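Local coordinates for phenylacetaldehyde dehydrogenase (Burkholderia cenocepacia, PDB 4O5H), which probably catalyses the NAD+-dependent oxidation of phenylacetaldehyde to phenylacetic acid, as a member of the aldehyde dehydrogenase family, at residues Leu97-Ala102 with Cys138-Ala143; Arg171-Gly176 with Glu502-Met507; Val206-Glu211 with Asn235-Tyr240; Gly379-Ala384 with Leu401-Gln406. All blocks are in the same frame, centred on the assembly; numbering follows the deposited sequence. Where two conformers were deposited one is given.

In the fold
Interactions 1 and 3 are buried, and both do without salt bridges between their segments. Interaction 1 packs two helices through methyl groups, an aromatic face and a sulfur-bearing chain, while interaction 3 joins parallel strands and ties their loops together with a lysine. Interactions 2 and 4 are only partly buried; each is an antiparallel strand pair, with a three-residue salt-bridge network in interaction 2 and a single salt bridge in interaction 4. Interactions 2 and 3 belong to the same mixed sheet, where strands 166-181 and 204-208 are neighbours. Interaction 4 lies at the edge of the other large sheet, its centre about 52 Å from that of interaction 2. Of the four, only interaction 2 also meets the second subunit.

Interaction 1 (Leu97-Ala102 with Cys138-Ala143); sequences LMLVLA and CFRYMA
A nearly antiparallel helix pair, 91-107 against 124-145, meets here with its local axes 8.0 Å apart and 161° between their directions. Leu101 and Phe139 form its aromatic contact. Leu101 CG stands anti to the backbone N (chi1 177°), and from there CD2 is set over one face of the Phe139 ring, 3.7 Å from the ring centroid and 16° off the normal, a CH-pi contact. Met98 reaches the edge of the same ring. Its chain runs straight as far as SD and then bends, which lays CE close to Phe139 O and 3.8 Å from Met142 CB. Where the backbones come close, small groups meet: Met98 CB is 3.6 Å from Ala143 CB, and Leu99 CD2 reaches that same alanine methyl at 3.7 Å.

Helices 187-201 and 215-227 add to this apolar layer, with Leu199 on Met98, Ala196 on Phe139 and Leu223 on Leu101. On the more exposed flank Arg140 crosses Leu99 at about a right angle and turns one guanidinium face to the methyl of Ala102. Its NH1 and NH2 make salt bridges with Glu106 and Asp103, just beyond Ala102 on the same helix. The N-H of NE goes to a water at the edge of the guanidinium, in its plane: Arg140 NE gives it a bond of 2.7 Å, and the water donates in turn to Leu99 O at 3.0 Å.

Interaction 2 (Arg171-Gly176 with Glu502-Met507); sequences RKEPVG and ESKSVM
Lys504 leaves its strand with CG anti to the backbone N (chi1 173°) and bends at chi3 (-75°), while Arg171 bends at its own chi3 (50°). The two chains run alongside each other in the same direction, and both bring their nitrogens to Glu173, which extends beyond CG to meet them. Glu173 OE2 takes all three bonds. Arg171 grips it side-on: Glu173 OE2 lies in the guanidinium plane and offers its anti lone pair to Arg171 NE at 2.8 Å, and NH2 follows at 3.0 Å. Lys504 NZ takes the syn lone pair of Glu173 OE2, also at 2.8 Å.

Beneath this cluster the strands pair antiparallel. Arg171 with Lys504 and Glu173 with Glu502 are hydrogen-bonded pairs, and between them Lys172 faces Ser503 in a non-hydrogen-bonded one. Lys504 NZ also donates to Ile461 O and Val458 O of the second subunit, where Ser505 to Met507 continue the sheet as a parallel ladder. Glu502 bridges to Arg279 and to Arg490 of the second subunit.

Arg171 NE and Lys504 NZ, 4.5 Å apart, converge on one carboxylate, and their two positive charges would probably favour an ionised Glu173.

Interaction 3 (Val206-Glu211 with Asn235-Tyr240); sequences VLKPAE and NIVTGY
Lys208 reaches across to Val237 and Gly239 with every part of its side chain. CB lies 4.0 Å from Val237 O. Bends at chi2 (-61°) and chi3 (-88°) then curl the chain along the neighbouring loop: CG passes Val237 CG2 at 3.9 Å, CD comes within 3.4 Å of Val237 O, and CE comes to within 3.6 Å of Gly239 O. At the tip NZ donates to two carbonyls, Pro209 O in its own segment and Gly239 O across the contact, each at 2.8 Å. The second is met from above the carbonyl plane, 37° out of it. A water 2.8 Å from Pro209 O accepts from Gly239 N and probably adds a second tie between the loops.

Before the loops, Leu207 N bonds to Asn235 O and Val237 N to Leu207 O, so that Leu207 knits the parallel strands through both its backbone groups. Beyond them, Glu211 OE2 comes up to the edge of the Tyr240 ring, 3.1 Å from CD1, while its OE1 accepts from Gly241 N.

Strand 204-208, helix 215-227 and strand 234-236 make a beta-alpha-beta unit, the repeating element of the Rossmann-type dinucleotide-binding domain of aldehyde dehydrogenases.

Interaction 4 (Gly379-Ala384 with Leu401-Gln406); sequences GARAAA and LVDTTQ
Arg381, Val402 and Leu401 account for much of this contact, with Asp403 close behind. Arg381 and Val402 are a hydrogen-bonded antiparallel pair: Arg381 N donates to Val402 O at 3.0 Å, and Val402 N returns a bond to Arg381 O at 2.8 Å. Their side chains share a face of the sheet. Arg381 starts with CG between its backbone N and carbonyl carbon (chi1 85°) and runs extended to NE, which carries the guanidinium back over its partner. Val402 CG2 lies beneath the centre of that flat group, 3.6 Å from Arg381 CZ. An aliphatic methyl thus supports one face of the charge while a carboxylate takes an N-H.

That carboxylate is Asp403, just past the strand at positive phi (64°). Arg381 NE bonds to Asp403 OD2 at 2.9 Å in a salt bridge, but not a straight one: the angle at the hydrogen is 133°, and the nitrogen approaches from above the carboxylate plane. Both residues are exposed, so solvent probably weakens the attraction.

On the other face Leu401 pairs with Ala382, its CD2 4.1 Å from Ala382 CB. Just before the strand, Ala380 CB rests 3.7 Å from Thr404 CG2.

Gly379 closes helix 362-378 in a Schellman motif and leads directly into strand 381-384, an outermost strand of its sheet within this chain. Ala383 and Ala384 form a classic beta bulge opposite Val400. Phe376 of that helix packs on Ala382 and Leu401, Ile334 of helix 330-343 touches Val402 on the face it shares with Arg381, and strand 419-425 flanks Leu401 as the next in the sheet.

Interaction 1 (Leu97-Ala102 with Cys138-Ala143)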
loop_
_atom_site.group_PDB
_atom_site.type_symbol
_atom_site.label_atom_id
_atom_site.label_comp_id
_atom_site.label_asym_id
_atom_site.label_seq_id
_atom_site.Cartn_x
_atom_site.Cartn_y
_atom_site.Cartn_z
ATOM N N LEU A 97 -24.057 -15.773 2.318
ATOM C CA LEU A 97 -23.126 -16.906 2.389
ATOM C C LEU A 97 -22.123 -16.734 3.557
ATOM O O LEU A 97 -21.801 -17.686 4.252
ATOM C CB LEU A 97 -22.376 -17.102 1.080
ATOM C CG LEU A 97 -23.250 -17.515 -0.116
ATOM C CD1 LEU A 97 -22.439 -17.421 -1.390
ATOM C CD2 LEU A 97 -23.758 -18.919 0.053
ATOM N N MET A 98 -21.633 -15.525 3.728
ATOM C CA MET A 98 -20.691 -15.238 4.818
ATOM C C MET A 98 -21.363 -15.440 6.152
ATOM O O MET A 98 -20.732 -15.947 7.083
ATOM C CB MET A 98 -20.129 -13.832 4.678
ATOM C CG MET A 98 -19.225 -13.689 3.455
ATOM S SD MET A 98 -18.517 -12.036 3.307
ATOM C CE MET A 98 -17.439 -12.040 4.702
ATOM N N LEU A 99 -22.635 -15.042 6.286
ATOM C CA LEU A 99 -23.353 -15.227 7.557
ATOM C C LEU A 99 -23.557 -16.691 7.909
ATOM O O LEU A 99 -23.423 -17.102 9.077
ATOM C CB LEU A 99 -24.711 -14.500 7.534
ATOM C CG LEU A 99 -24.634 -12.986 7.479
ATOM C CD1 LEU A 99 -26.016 -12.390 7.213
ATOM C CD2 LEU A 99 -24.051 -12.427 8.764
ATOM N N VAL A 100 -23.864 -17.489 6.900
ATOM C CA VAL A 100 -23.963 -18.933 7.049
ATOM C C VAL A 100 -22.629 -19.506 7.521
ATOM O O VAL A 100 -22.591 -20.332 8.413
ATOM C CB VAL A 100 -24.391 -19.606 5.713
ATOM C CG1 VAL A 100 -24.273 -21.127 5.804
ATOM C CG2 VAL A 100 -25.839 -19.232 5.381
ATOM N N LEU A 101 -21.541 -19.060 6.931
ATOM C CA LEU A 101 -20.233 -19.543 7.324
ATOM C C LEU A 101 -19.901 -19.200 8.773
ATOM O O LEU A 101 -19.403 -20.067 9.515
ATOM C CB LEU A 101 -19.160 -19.001 6.376
ATOM C CG LEU A 101 -17.697 -19.359 6.685
ATOM C CD1 LEU A 101 -17.516 -20.876 6.705
ATOM C CD2 LEU A 101 -16.802 -18.703 5.654
ATOM N N ALA A 102 -20.223 -17.980 9.208
ATOM C CA ALA A 102 -19.998 -17.630 10.596
ATOM C C ALA A 102 -20.766 -18.552 11.569
ATOM O O ALA A 102 -20.226 -18.963 12.591
ATOM C CB ALA A 102 -20.368 -16.175 10.851
ATOM N N CYS A 138 -15.366 -12.382 12.755
ATOM C CA CYS A 138 -14.755 -11.678 11.647
ATOM C C CYS A 138 -15.570 -11.899 10.377
ATOM O O CYS A 138 -15.893 -10.955 9.686
ATOM C CB CYS A 138 -13.326 -12.143 11.411
ATOM S SG CYS A 138 -12.478 -11.186 10.132
ATOM N N PHE A 139 -15.948 -13.158 10.083
ATOM C CA PHE A 139 -16.828 -13.408 8.952
ATOM C C PHE A 139 -18.178 -12.696 9.083
ATOM O O PHE A 139 -18.688 -12.172 8.114
ATOM C CB PHE A 139 -17.036 -14.908 8.726
ATOM C CG PHE A 139 -15.854 -15.594 8.053
ATOM C CD1 PHE A 139 -15.603 -15.368 6.704
ATOM C CD2 PHE A 139 -14.990 -16.395 8.785
ATOM C CE1 PHE A 139 -14.508 -15.954 6.083
ATOM C CE2 PHE A 139 -13.890 -17.012 8.164
ATOM C CZ PHE A 139 -13.648 -16.776 6.815
ATOM N N ARG A 140 -18.750 -12.680 10.282
ATOM C CA ARG A 140 -20.060 -12.030 10.468
ATOM C C ARG A 140 -19.949 -10.499 10.279
ATOM O O ARG A 140 -20.762 -9.880 9.559
ATOM C CB ARG A 140 -20.653 -12.359 11.858
ATOM C CG ARG A 140 -22.034 -11.732 12.078
ATOM C CD ARG A 140 -22.714 -12.303 13.294
ATOM N NE ARG A 140 -22.968 -13.722 13.166
ATOM C CZ ARG A 140 -22.465 -14.664 13.963
ATOM N NH1 ARG A 140 -21.658 -14.376 14.969
ATOM N NH2 ARG A 140 -22.771 -15.950 13.758
ATOM N N TYR A 141 -18.942 -9.901 10.932
ATOM C CA TYR A 141 -18.722 -8.443 10.837
ATOM C C TYR A 141 -18.535 -8.041 9.365
ATOM O O TYR A 141 -19.219 -7.138 8.844
ATOM C CB TYR A 141 -17.542 -8.034 11.698
ATOM C CG TYR A 141 -17.104 -6.592 11.530
ATOM C CD1 TYR A 141 -17.705 -5.584 12.231
ATOM C CD2 TYR A 141 -16.141 -6.248 10.583
ATOM C CE1 TYR A 141 -17.329 -4.260 12.048
ATOM C CE2 TYR A 141 -15.777 -4.930 10.369
ATOM C CZ TYR A 141 -16.367 -3.942 11.128
ATOM O OH TYR A 141 -16.007 -2.615 10.907
ATOM N N MET A 142 -17.650 -8.753 8.655
ATOM C CA MET A 142 -17.384 -8.427 7.255
ATOM C C MET A 142 -18.569 -8.716 6.331
ATOM O O MET A 142 -18.753 -8.038 5.338
ATOM C CB MET A 142 -16.116 -9.171 6.778
ATOM C CG MET A 142 -14.837 -8.785 7.540
ATOM S SD MET A 142 -14.390 -7.062 7.278
ATOM C CE MET A 142 -13.203 -6.867 8.605
ATOM N N ALA A 143 -19.353 -9.737 6.653
ATOM C CA ALA A 143 -20.573 -10.002 5.929
ATOM C C ALA A 143 -21.430 -8.747 5.813
ATOM O O ALA A 143 -21.993 -8.431 4.741
ATOM C CB ALA A 143 -21.392 -11.105 6.582
HETATM O O HOH W 1 -24.223 -15.257 11.282
#

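Interaction 2 (Arg171-Gly176 with Glu502-Met507)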
loop_
_atom_site.group_PDB
_atom_site.type_symbol
_atom_site.label_atom_id
_atom_site.label_comp_id
_atom_site.label_asym_id
_atom_site.label_seq_id
_atom_site.Cartn_x
_atom_site.Cartn_y
_atom_site.Cartn_z
ATOM N N ARG A 171 -16.206 4.327 -8.149
ATOM C CA ARG A 171 -16.689 2.964 -7.923
ATOM C C ARG A 171 -15.660 2.223 -7.185
ATOM O O ARG A 171 -14.453 2.398 -7.440
ATOM C CB ARG A 171 -16.748 2.176 -9.205
ATOM C CG ARG A 171 -17.821 2.551 -10.136
ATOM C CD ARG A 171 -17.651 1.911 -11.519
ATOM N NE ARG A 171 -17.419 0.480 -11.532
ATOM C CZ ARG A 171 -18.339 -0.467 -11.430
ATOM N NH1 ARG A 171 -19.632 -0.181 -11.327
ATOM N NH2 ARG A 171 -17.955 -1.719 -11.446
ATOM N N LYS A 172 -16.077 1.361 -6.274
ATOM C CA LYS A 172 -15.119 0.533 -5.594
ATOM C C LYS A 172 -15.272 -0.862 -6.165
ATOM O O LYS A 172 -16.357 -1.412 -6.129
ATOM C CB LYS A 172 -15.311 0.624 -4.081
ATOM C CG LYS A 172 -14.872 1.960 -3.544
ATOM C CD LYS A 172 -14.833 1.960 -2.034
ATOM C CE LYS A 172 -14.421 3.334 -1.520
ATOM N NZ LYS A 172 -14.730 3.374 -0.050
ATOM N N GLU A 173 -14.241 -1.362 -6.830
ATOM C CA GLU A 173 -14.323 -2.668 -7.444
ATOM C C GLU A 173 -13.480 -3.613 -6.613
ATOM O O GLU A 173 -12.563 -3.175 -5.935
ATOM C CB GLU A 173 -13.802 -2.579 -8.864
ATOM C CG GLU A 173 -14.624 -1.572 -9.687
ATOM C CD GLU A 173 -14.230 -1.529 -11.151
ATOM O OE1 GLU A 173 -13.105 -1.945 -11.479
ATOM O OE2 GLU A 173 -15.067 -1.047 -11.963
ATOM N N PRO A 174 -13.806 -4.896 -6.612
ATOM C CA PRO A 174 -12.898 -5.821 -5.915
ATOM C C PRO A 174 -11.490 -5.743 -6.513
ATOM O O PRO A 174 -11.343 -5.594 -7.720
ATOM C CB PRO A 174 -13.496 -7.208 -6.173
ATOM C CG PRO A 174 -14.603 -7.019 -7.134
ATOM C CD PRO A 174 -14.903 -5.570 -7.285
ATOM N N VAL A 175 -10.472 -5.853 -5.676
ATOM C CA VAL A 175 -9.112 -5.768 -6.207
ATOM C C VAL A 175 -8.869 -6.911 -7.187
ATOM O O VAL A 175 -8.103 -6.755 -8.126
ATOM C CB VAL A 175 -8.064 -5.611 -5.100
ATOM C CG1 VAL A 175 -7.931 -6.868 -4.237
ATOM C CG2 VAL A 175 -6.734 -5.186 -5.682
ATOM N N GLY A 176 -9.519 -8.064 -6.938
ATOM C CA GLY A 176 -9.417 -9.220 -7.814
ATOM C C GLY A 176 -9.085 -10.523 -7.110
ATOM O O GLY A 176 -9.759 -10.914 -6.167
ATOM N N GLU A 502 -10.336 -1.632 -5.355
ATOM C CA GLU A 502 -9.579 -0.766 -6.231
ATOM C C GLU A 502 -10.568 0.304 -6.711
ATOM O O GLU A 502 -11.676 -0.008 -7.129
ATOM C CB GLU A 502 -9.023 -1.576 -7.404
ATOM C CG GLU A 502 -8.042 -0.816 -8.300
ATOM C CD GLU A 502 -6.636 -0.756 -7.790
ATOM O OE1 GLU A 502 -6.229 -1.686 -7.062
ATOM O OE2 GLU A 502 -5.891 0.175 -8.191
ATOM N N SER A 503 -10.193 1.574 -6.566
ATOM C CA SER A 503 -11.089 2.667 -6.854
ATOM C C SER A 503 -11.007 3.015 -8.345
ATOM O O SER A 503 -9.910 3.117 -8.917
ATOM C CB SER A 503 -10.694 3.874 -6.004
ATOM O OG SER A 503 -11.611 4.937 -6.132
ATOM N N LYS A 504 -12.148 3.153 -8.988
ATOM C CA LYS A 504 -12.236 3.601 -10.370
ATOM C C LYS A 504 -12.978 4.926 -10.386
ATOM O O LYS A 504 -14.151 4.981 -9.988
ATOM C CB LYS A 504 -12.960 2.562 -11.242
ATOM C CG LYS A 504 -13.250 3.012 -12.684
ATOM C CD LYS A 504 -14.031 1.984 -13.485
ATOM C CE LYS A 504 -13.165 0.821 -13.899
ATOM N NZ LYS A 504 -13.995 -0.328 -14.402
ATOM N N SER A 505 -12.326 5.977 -10.854
ATOM C CA SER A 505 -13.005 7.236 -11.072
ATOM C C SER A 505 -13.703 7.213 -12.453
ATOM O O SER A 505 -13.160 6.707 -13.406
ATOM C CB SER A 505 -12.034 8.388 -11.010
ATOM O OG SER A 505 -11.522 8.527 -9.715
ATOM N N VAL A 506 -14.903 7.781 -12.517
ATOM C CA VAL A 506 -15.680 7.872 -13.734
ATOM C C VAL A 506 -16.080 9.329 -13.931
ATOM O O VAL A 506 -16.605 9.956 -13.003
ATOM C CB VAL A 506 -16.948 6.996 -13.648
ATOM C CG1 VAL A 506 -17.729 7.030 -14.958
ATOM C CG2 VAL A 506 -16.553 5.550 -13.326
ATOM N N MET A 507 -15.861 9.861 -15.124
ATOM C CA MET A 507 -16.141 11.254 -15.387
ATOM C C MET A 507 -16.778 11.387 -16.746
ATOM O O MET A 507 -16.140 11.160 -17.758
ATOM C CB MET A 507 -14.840 12.068 -15.326
ATOM C CG MET A 507 -15.026 13.571 -15.494
ATOM S SD MET A 507 -13.448 14.474 -15.595
ATOM C CE MET A 507 -13.127 15.157 -14.014
HETATM O O HOH W 2 -12.314 -3.178 -13.810
HETATM O O HOH W 3 -6.736 -4.286 -9.005
#

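Interaction 3 (Val206-Glu211 with Asn235-Tyr240)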
loop_
_atom_site.group_PDB
_atom_site.type_symbol
_atom_site.label_atom_id
_atom_site.label_comp_id
_atom_site.label_asym_id
_atom_site.label_seq_id
_atom_site.Cartn_x
_atom_site.Cartn_y
_atom_site.Cartn_z
ATOM N N VAL A 206 -6.521 -17.419 -2.973
ATOM C CA VAL A 206 -5.689 -18.574 -2.749
ATOM C C VAL A 206 -5.015 -18.387 -1.380
ATOM O O VAL A 206 -4.213 -17.470 -1.191
ATOM C CB VAL A 206 -4.632 -18.749 -3.839
ATOM C CG1 VAL A 206 -3.796 -19.990 -3.577
ATOM C CG2 VAL A 206 -5.293 -18.825 -5.210
ATOM N N LEU A 207 -5.324 -19.284 -0.453
ATOM C CA LEU A 207 -4.762 -19.247 0.898
ATOM C C LEU A 207 -3.651 -20.282 1.067
ATOM O O LEU A 207 -3.824 -21.441 0.681
ATOM C CB LEU A 207 -5.838 -19.564 1.936
ATOM C CG LEU A 207 -5.334 -19.534 3.394
ATOM C CD1 LEU A 207 -5.036 -18.108 3.830
ATOM C CD2 LEU A 207 -6.320 -20.157 4.340
ATOM N N LYS A 208 -2.510 -19.847 1.595
ATOM C CA LYS A 208 -1.399 -20.738 1.934
ATOM C C LYS A 208 -1.215 -20.708 3.461
ATOM O O LYS A 208 -0.571 -19.831 3.993
ATOM C CB LYS A 208 -0.101 -20.296 1.264
ATOM C CG LYS A 208 0.841 -21.432 0.841
ATOM C CD LYS A 208 1.373 -22.355 1.910
ATOM C CE LYS A 208 2.646 -21.755 2.471
ATOM N NZ LYS A 208 3.082 -22.359 3.734
ATOM N N PRO A 209 -1.776 -21.667 4.164
ATOM C CA PRO A 209 -1.499 -21.715 5.611
ATOM C C PRO A 209 -0.031 -22.057 5.898
ATOM O O PRO A 209 0.675 -22.605 5.057
ATOM C CB PRO A 209 -2.425 -22.833 6.124
ATOM C CG PRO A 209 -3.006 -23.464 4.940
ATOM C CD PRO A 209 -2.714 -22.690 3.722
ATOM N N ALA A 210 0.412 -21.734 7.092
ATOM C CA ALA A 210 1.776 -22.014 7.474
ATOM C C ALA A 210 2.045 -23.525 7.368
ATOM O O ALA A 210 1.175 -24.332 7.705
ATOM C CB ALA A 210 2.010 -21.523 8.894
ATOM N N GLU A 211 3.271 -23.910 6.974
ATOM C CA GLU A 211 3.643 -25.348 6.956
ATOM C C GLU A 211 3.490 -26.017 8.323
ATOM O O GLU A 211 3.139 -27.184 8.380
ATOM C CB GLU A 211 5.075 -25.578 6.479
ATOM C CG GLU A 211 6.104 -24.944 7.402
ATOM C CD GLU A 211 7.378 -24.491 6.681
ATOM O OE1 GLU A 211 7.382 -23.422 5.969
ATOM O OE2 GLU A 211 8.381 -25.222 6.862
ATOM N N ASN A 235 -9.488 -21.203 -2.436
ATOM C CA ASN A 235 -8.588 -22.322 -2.704
ATOM C C ASN A 235 -7.544 -22.344 -1.610
ATOM O O ASN A 235 -7.153 -21.287 -1.101
ATOM C CB ASN A 235 -7.894 -22.113 -4.038
ATOM C CG ASN A 235 -8.867 -21.794 -5.150
ATOM O OD1 ASN A 235 -9.427 -22.708 -5.755
ATOM N ND2 ASN A 235 -9.181 -20.515 -5.330
ATOM N N ILE A 236 -7.154 -23.540 -1.186
ATOM C CA ILE A 236 -6.264 -23.712 -0.038
ATOM C C ILE A 236 -5.151 -24.671 -0.377
ATOM O O ILE A 236 -5.395 -25.853 -0.638
ATOM C CB ILE A 236 -6.990 -24.225 1.187
ATOM C CG1 ILE A 236 -8.170 -23.314 1.524
ATOM C CG2 ILE A 236 -6.054 -24.253 2.410
ATOM C CD1 ILE A 236 -9.079 -23.796 2.651
ATOM N N VAL A 237 -3.920 -24.170 -0.350
ATOM C CA VAL A 237 -2.748 -24.947 -0.743
ATOM C C VAL A 237 -1.800 -25.078 0.412
ATOM O O VAL A 237 -1.492 -24.074 1.051
ATOM C CB VAL A 237 -2.009 -24.332 -1.957
ATOM C CG1 VAL A 237 -2.861 -24.437 -3.207
ATOM C CG2 VAL A 237 -1.676 -22.873 -1.770
ATOM N N THR A 238 -1.315 -26.291 0.682
ATOM C CA THR A 238 -0.469 -26.538 1.874
ATOM C C THR A 238 0.932 -26.824 1.388
ATOM O O THR A 238 1.102 -27.262 0.257
ATOM C CB THR A 238 -0.978 -27.721 2.689
ATOM O OG1 THR A 238 -1.256 -28.854 1.822
ATOM C CG2 THR A 238 -2.252 -27.336 3.436
ATOM N N GLY A 239 1.929 -26.493 2.207
ATOM C CA GLY A 239 3.337 -26.728 1.839
ATOM C C GLY A 239 4.298 -25.753 2.457
ATOM O O GLY A 239 3.906 -24.972 3.326
ATOM N N TYR A 240 5.538 -25.732 1.959
ATOM C CA TYR A 240 6.566 -24.879 2.518
ATOM C C TYR A 240 6.486 -23.464 2.013
ATOM O O TYR A 240 6.128 -23.215 0.855
ATOM C CB TYR A 240 7.950 -25.436 2.203
ATOM C CG TYR A 240 8.196 -26.772 2.817
ATOM C CD1 TYR A 240 8.313 -26.879 4.186
ATOM C CD2 TYR A 240 8.315 -27.942 2.037
ATOM C CE1 TYR A 240 8.536 -28.101 4.783
ATOM C CE2 TYR A 240 8.538 -29.174 2.640
ATOM C CZ TYR A 240 8.642 -29.234 4.000
ATOM O OH TYR A 240 8.844 -30.426 4.634
HETATM O O HOH W 4 0.809 -25.411 4.723
#

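Interaction 4 (Gly379-Ala384 with Leu401-Gln406)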
loop_
_atom_site.group_PDB
_atom_site.type_symbol
_atom_site.label_atom_id
_atom_site.label_comp_id
_atom_site.label_asym_id
_atom_site.label_seq_id
_atom_site.Cartn_x
_atom_site.Cartn_y
_atom_site.Cartn_z
ATOM N N GLY A 379 25.102 -10.283 29.596
ATOM C CA GLY A 379 25.069 -9.758 30.974
ATOM C C GLY A 379 23.679 -9.644 31.579
ATOM O O GLY A 379 23.533 -9.187 32.701
ATOM N N ALA A 380 22.653 -10.027 30.843
ATOM C CA ALA A 380 21.290 -10.008 31.374
ATOM C C ALA A 380 21.140 -11.125 32.360
ATOM O O ALA A 380 21.872 -12.116 32.288
ATOM C CB ALA A 380 20.280 -10.189 30.247
ATOM N N ARG A 381 20.204 -10.980 33.278
ATOM C CA ARG A 381 19.905 -12.064 34.176
ATOM C C ARG A 381 18.432 -12.349 34.273
ATOM O O ARG A 381 17.600 -11.460 34.057
ATOM C CB ARG A 381 20.509 -11.830 35.554
ATOM C CG ARG A 381 19.706 -11.006 36.500
ATOM C CD ARG A 381 20.455 -10.777 37.815
ATOM N NE ARG A 381 19.872 -9.588 38.424
ATOM C CZ ARG A 381 18.708 -9.580 39.071
ATOM N NH1 ARG A 381 18.042 -10.695 39.258
ATOM N NH2 ARG A 381 18.221 -8.440 39.547
ATOM N N ALA A 382 18.127 -13.610 34.578
ATOM C CA ALA A 382 16.747 -14.063 34.640
ATOM C C ALA A 382 16.150 -13.850 36.022
ATOM O O ALA A 382 16.617 -14.398 37.008
ATOM C CB ALA A 382 16.670 -15.524 34.268
ATOM N N ALA A 383 15.134 -13.017 36.100
ATOM C CA ALA A 383 14.359 -12.881 37.315
ATOM C C ALA A 383 13.375 -14.025 37.413
ATOM O O ALA A 383 12.848 -14.309 38.488
ATOM C CB ALA A 383 13.612 -11.558 37.316
ATOM N N ALA A 384 13.066 -14.633 36.268
ATOM C CA ALA A 384 12.257 -15.836 36.250
ATOM C C ALA A 384 12.594 -16.633 35.008
ATOM O O ALA A 384 12.930 -16.047 33.992
ATOM C CB ALA A 384 10.782 -15.469 36.289
ATOM N N LEU A 401 13.800 -11.279 31.858
ATOM C CA LEU A 401 15.170 -10.832 31.906
ATOM C C LEU A 401 15.249 -9.399 32.375
ATOM O O LEU A 401 14.518 -8.531 31.887
ATOM C CB LEU A 401 15.818 -10.955 30.528
ATOM C CG LEU A 401 15.865 -12.360 29.897
ATOM C CD1 LEU A 401 16.474 -12.331 28.517
ATOM C CD2 LEU A 401 16.649 -13.283 30.808
ATOM N N VAL A 402 16.161 -9.162 33.328
ATOM C CA VAL A 402 16.470 -7.827 33.829
ATOM C C VAL A 402 17.965 -7.540 33.678
ATOM O O VAL A 402 18.726 -8.396 33.266
ATOM C CB VAL A 402 16.043 -7.641 35.294
ATOM C CG1 VAL A 402 14.548 -7.846 35.421
ATOM C CG2 VAL A 402 16.802 -8.577 36.224
ATOM N N ASP A 403 18.358 -6.315 33.990
ATOM C CA ASP A 403 19.727 -5.839 33.799
ATOM C C ASP A 403 20.056 -5.840 32.333
ATOM O O ASP A 403 21.205 -6.041 31.928
ATOM C CB ASP A 403 20.768 -6.672 34.559
ATOM C CG ASP A 403 20.571 -6.657 36.075
ATOM O OD1 ASP A 403 19.962 -5.722 36.601
ATOM O OD2 ASP A 403 21.066 -7.594 36.719
ATOM N N THR A 404 19.043 -5.612 31.520
ATOM C CA THR A 404 19.245 -5.523 30.072
ATOM C C THR A 404 19.520 -4.089 29.666
ATOM O O THR A 404 19.239 -3.171 30.412
ATOM C CB THR A 404 18.014 -5.993 29.315
ATOM O OG1 THR A 404 16.862 -5.294 29.807
ATOM C CG2 THR A 404 17.809 -7.488 29.487
ATOM N N THR A 405 20.094 -3.901 28.485
ATOM C CA THR A 405 20.312 -2.558 27.919
ATOM C C THR A 405 19.817 -2.535 26.466
ATOM O O THR A 405 19.665 -3.591 25.834
ATOM C CB THR A 405 21.805 -2.196 27.878
ATOM O OG1 THR A 405 22.451 -3.095 26.978
ATOM C CG2 THR A 405 22.445 -2.293 29.253
ATOM N N GLN A 406 19.639 -1.336 25.921
ATOM C CA GLN A 406 19.126 -1.184 24.562
ATOM C C GLN A 406 20.056 -1.779 23.514
ATOM O O GLN A 406 19.608 -2.096 22.422
ATOM C CB GLN A 406 18.835 0.295 24.235
ATOM C CG GLN A 406 17.762 0.925 25.126
ATOM C CD GLN A 406 16.380 0.324 24.901
ATOM O OE1 GLN A 406 15.818 -0.331 25.790
ATOM N NE2 GLN A 406 15.834 0.526 23.692
#